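Side-chain contacts in anti-sigma-I factor RsgI3 (Clostridium thermocellum, PDB 6QE7), which is a membrane protein that probably inhibits the sigma factor SigI3 and binds pectin through its tandem PA14 domains, the part present here: residues V220-W223 / I229-N232; V258-C261 / P266-I269. One frame throughout, in Å; residues are numbered along the deposited sequence.

How the contacts relate
Both contacts belong to the second PA14 domain and lie about 11 Å apart between centres. Contact 1 joins neighbouring strands within one antiparallel sheet, the hairpin 219-224/227-232, and is partly buried: backbone bonds carry it, Val220, Val222 and Ile230 pack on the face turned to the other sheet, and an arginine-aspartate salt bridge lies on its outer face. Contact 2 is wholly buried and runs between sheets, from strand 254-263 to the start of strand 268-274, so it rests on a tyrosine ring and aliphatic carbons with one weak hydrogen bond. Strands 219-224 and 254-263 are adjacent, and Val220 CG1 packs on Ile269 CD1 at 3.7 Å, which joins the two contacts through the core.

Contact 1 of 2, residues V220-W223 / I229-N232; sequences VRVW and IIDN
Arg221 and Asp231 face each other as a non-hydrogen-bonded pair in the antiparallel hairpin 219-224/227-232, their side chains alongside and pointing the same way. Arg221 CB lies 3.9 Å from Ile230 O. CG stands anti to the carbonyl carbon (chi1 -68°) and the chain runs extended to NE, which carries CG and CD past Asp231 OD1, CG at 3.4 Å. Arg221 NE donates to Asp231 OD1 at 2.7 Å, a salt bridge bent to 139° at the hydrogen and made from above the carboxylate plane, the two flat groups turned 45° apart. Beyond it CZ and NH2 also pass near that oxygen, each at 3.4 Å. On the opposite face Ile230 CB lies 3.9 Å from Val222 CB, and Ile230 CG2 reaches Val220 CG2 at 4.1 Å. Val220 and Asn232 exchange two backbone hydrogen bonds, and Val222 N donates to Ile230 O. In a classic beta bulge Ile229 N (2.9 Å) and, more distantly, Ile230 N both donate to Val222 O. Asn232 ND2 hydrogen-bonds to Asn242 OD1, and Trp233 makes a cation-pi contact with Arg221. Strand 254-263 flanks strand 219-224 on its other edge, and Thr214 of strand 208-216, in the second sheet, packs on Val220, Val222 and Ile230.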
loop_
_atom_site.group_PDB
_atom_site.type_symbol
_atom_site.label_atom_id
_atom_site.label_comp_id
_atom_site.label_asym_id
_atom_site.label_seq_id
_atom_site.Cartn_x
_atom_site.Cartn_y
_atom_site.Cartn_z
ATOM N N VAL A 220 18.609 10.618 -16.841
ATOM C CA VAL A 220 17.496 10.114 -15.979
ATOM C C VAL A 220 16.886 8.862 -16.590
ATOM O O VAL A 220 16.787 8.738 -17.834
ATOM C CB VAL A 220 16.416 11.186 -15.775
ATOM C CG1 VAL A 220 16.898 12.264 -14.838
ATOM C CG2 VAL A 220 15.972 11.803 -17.075
ATOM N N ARG A 221 16.449 7.983 -15.715
ATOM C CA ARG A 221 15.420 6.960 -16.029
ATOM C C ARG A 221 14.367 6.959 -14.915
ATOM O O ARG A 221 14.761 7.099 -13.723
ATOM C CB ARG A 221 16.070 5.581 -16.152
ATOM C CG ARG A 221 16.977 5.427 -17.358
ATOM C CD ARG A 221 17.458 3.992 -17.412
ATOM N NE ARG A 221 17.908 3.759 -18.778
ATOM C CZ ARG A 221 19.150 3.447 -19.111
ATOM N NH1 ARG A 221 20.089 3.319 -18.186
ATOM N NH2 ARG A 221 19.445 3.243 -20.383
ATOM N N VAL A 222 13.097 6.768 -15.305
ATOM C CA VAL A 222 11.929 6.633 -14.372
ATOM C C VAL A 222 11.083 5.419 -14.760
ATOM O O VAL A 222 10.647 5.303 -15.908
ATOM C CB VAL A 222 11.050 7.862 -14.316
ATOM C CG1 VAL A 222 9.904 7.632 -13.326
ATOM C CG2 VAL A 222 11.857 9.139 -13.974
ATOM N N TRP A 223 10.944 4.530 -13.804
ATOM C CA TRP A 223 9.950 3.446 -13.806
ATOM C C TRP A 223 8.832 3.740 -12.784
ATOM O O TRP A 223 9.145 4.136 -11.639
ATOM C CB TRP A 223 10.631 2.176 -13.368
ATOM C CG TRP A 223 11.640 1.622 -14.315
ATOM C CD1 TRP A 223 11.487 0.598 -15.204
ATOM C CD2 TRP A 223 13.012 2.008 -14.357
ATOM N NE1 TRP A 223 12.684 0.320 -15.797
ATOM C CE2 TRP A 223 13.650 1.150 -15.285
ATOM C CE3 TRP A 223 13.759 2.934 -13.659
ATOM C CZ2 TRP A 223 15.016 1.237 -15.561
ATOM C CZ3 TRP A 223 15.113 3.053 -13.956
ATOM C CH2 TRP A 223 15.728 2.192 -14.864
ATOM N N ILE A 229 9.005 4.678 -18.183
ATOM C CA ILE A 229 8.209 5.723 -18.871
ATOM C C ILE A 229 9.070 6.932 -19.221
ATOM O O ILE A 229 8.539 7.807 -19.922
ATOM C CB ILE A 229 7.001 6.107 -17.992
ATOM C CG1 ILE A 229 7.428 6.752 -16.672
ATOM C CG2 ILE A 229 6.118 4.895 -17.782
ATOM C CD1 ILE A 229 6.326 7.593 -16.042
ATOM N N ILE A 230 10.233 7.075 -18.614
ATOM C CA ILE A 230 11.261 8.077 -19.032
ATOM C C ILE A 230 12.612 7.404 -19.212
ATOM O O ILE A 230 12.999 6.665 -18.309
ATOM C CB ILE A 230 11.323 9.207 -18.012
ATOM C CG1 ILE A 230 9.960 9.874 -17.924
ATOM C CG2 ILE A 230 12.461 10.174 -18.315
ATOM C CD1 ILE A 230 9.867 11.048 -16.966
ATOM N N ASP A 231 13.323 7.667 -20.323
ATOM C CA ASP A 231 14.653 7.039 -20.599
ATOM C C ASP A 231 15.530 8.024 -21.372
ATOM O O ASP A 231 15.513 8.018 -22.558
ATOM C CB ASP A 231 14.451 5.727 -21.344
ATOM C CG ASP A 231 15.684 4.830 -21.437
ATOM O OD1 ASP A 231 16.648 5.084 -20.700
ATOM O OD2 ASP A 231 15.614 3.834 -22.202
ATOM N N ASN A 232 16.219 8.902 -20.678
ATOM C CA ASN A 232 17.150 9.870 -21.285
ATOM C C ASN A 232 18.467 9.793 -20.498
ATOM O O ASN A 232 18.834 10.728 -19.824
ATOM C CB ASN A 232 16.480 11.234 -21.339
ATOM C CG ASN A 232 17.338 12.257 -22.043
ATOM O OD1 ASN A 232 18.199 11.877 -22.859
ATOM N ND2 ASN A 232 17.121 13.534 -21.717
#

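Contact 2 of 2, residues V258-C261 / P266-I269; sequences VEYC and PAFI
Ile269 lies over one face of the Tyr260 ring, the two side chains sliding past each other in opposite directions. Ile269 CB makes a CH-pi contact 4.2 Å from the ring centroid, displaced toward the rim, above Tyr260 CD1 and CE1. Ile269 CD1 reaches back to the root of the tyrosine, 3.6 Å from Tyr260 CB, and touches Val258 CG1 at 4.2 Å; with CG1 anti to the backbone N (chi1 179°) and chi2 also extended, the isoleucine is stretched out far enough to meet both residues. Ala267 CB sits at the ring's edge, 4.2 Å from Tyr260 CE2. At the far end of the ring Tyr260 OH accepts a weak hydrogen bond from Phe268 N, long at 3.4 Å but fairly straight (166°). The phenol thus spans from its own strand to the opposing backbone just where strand 268-274 begins.

In the next shell, backbone hydrogen bonds pair Tyr260 with Val196, Val258 with Trp198 and Ala267 with Trp180. Trp198 also packs against Val258, Tyr260 and Ile269. The contact therefore bridges the two sheets of the PA14 beta sandwich: strand 254-263 runs between strands 193-202 and 219-224 in one, while strand 268-274 pairs with strands 177-179, 208-216 and 281-282 in the other.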
loop_
_atom_site.group_PDB
_atom_site.type_symbol
_atom_site.label_atom_id
_atom_site.label_comp_id
_atom_site.label_asym_id
_atom_site.label_seq_id
_atom_site.Cartn_x
_atom_site.Cartn_y
_atom_site.Cartn_z
ATOM N N VAL A 258 13.705 5.643 -9.741
ATOM C CA VAL A 258 14.298 6.797 -10.435
ATOM C C VAL A 258 15.824 6.622 -10.359
ATOM O O VAL A 258 16.385 6.363 -9.241
ATOM C CB VAL A 258 13.835 8.163 -9.865
ATOM C CG1 VAL A 258 14.478 9.358 -10.590
ATOM C CG2 VAL A 258 12.343 8.332 -9.977
ATOM N N GLU A 259 16.467 6.778 -11.516
ATOM C CA GLU A 259 17.955 6.754 -11.670
ATOM C C GLU A 259 18.406 8.089 -12.312
ATOM O O GLU A 259 17.765 8.605 -13.265
ATOM C CB GLU A 259 18.431 5.501 -12.421
ATOM C CG GLU A 259 18.342 4.182 -11.655
ATOM C CD GLU A 259 18.649 2.875 -12.404
ATOM O OE1 GLU A 259 18.752 2.893 -13.647
ATOM O OE2 GLU A 259 18.695 1.831 -11.744
ATOM N N TYR A 260 19.491 8.632 -11.773
ATOM C CA TYR A 260 20.099 9.922 -12.174
ATOM C C TYR A 260 21.610 9.708 -12.329
ATOM O O TYR A 260 22.256 9.136 -11.457
ATOM C CB TYR A 260 19.878 11.011 -11.116
ATOM C CG TYR A 260 20.553 12.319 -11.439
ATOM C CD1 TYR A 260 20.184 13.004 -12.580
ATOM C CD2 TYR A 260 21.573 12.861 -10.682
ATOM C CE1 TYR A 260 20.774 14.196 -12.940
ATOM C CE2 TYR A 260 22.237 14.024 -11.075
ATOM C CZ TYR A 260 21.828 14.711 -12.201
ATOM O OH TYR A 260 22.388 15.891 -12.647
ATOM N N CYS A 261 22.177 10.239 -13.388
ATOM C CA CYS A 261 23.639 10.316 -13.502
ATOM C C CYS A 261 24.019 11.757 -13.882
ATOM O O CYS A 261 23.381 12.423 -14.646
ATOM C CB CYS A 261 24.166 9.214 -14.398
ATOM S SG CYS A 261 23.723 9.378 -16.146
ATOM N N PRO A 266 27.051 20.977 -12.840
ATOM C CA PRO A 266 26.439 21.175 -11.529
ATOM C C PRO A 266 25.128 20.374 -11.539
ATOM O O PRO A 266 24.418 20.435 -12.578
ATOM C CB PRO A 266 26.182 22.680 -11.421
ATOM C CG PRO A 266 26.221 23.185 -12.860
ATOM C CD PRO A 266 27.101 22.222 -13.629
ATOM N N ALA A 267 24.916 19.563 -10.484
ATOM C CA ALA A 267 23.917 18.468 -10.511
ATOM C C ALA A 267 22.552 19.048 -10.121
ATOM O O ALA A 267 22.489 19.875 -9.207
ATOM C CB ALA A 267 24.293 17.349 -9.598
ATOM N N PHE A 268 21.504 18.560 -10.758
ATOM C CA PHE A 268 20.110 19.006 -10.539
ATOM C C PHE A 268 19.206 17.864 -10.947
ATOM O O PHE A 268 19.387 17.403 -12.061
ATOM C CB PHE A 268 19.810 20.215 -11.418
ATOM C CG PHE A 268 18.541 20.981 -11.194
ATOM C CD1 PHE A 268 17.342 20.538 -11.732
ATOM C CD2 PHE A 268 18.550 22.194 -10.510
ATOM C CE1 PHE A 268 16.173 21.273 -11.555
ATOM C CE2 PHE A 268 17.384 22.940 -10.346
ATOM C CZ PHE A 268 16.200 22.485 -10.886
ATOM N N ILE A 269 18.256 17.497 -10.106
ATOM C CA ILE A 269 17.115 16.646 -10.555
ATOM C C ILE A 269 15.865 16.922 -9.703
ATOM O O ILE A 269 15.944 16.894 -8.437
ATOM C CB ILE A 269 17.541 15.168 -10.554
ATOM C CG1 ILE A 269 16.373 14.261 -10.992
ATOM C CG2 ILE A 269 18.109 14.837 -9.183
ATOM C CD1 ILE A 269 16.741 12.863 -11.193
#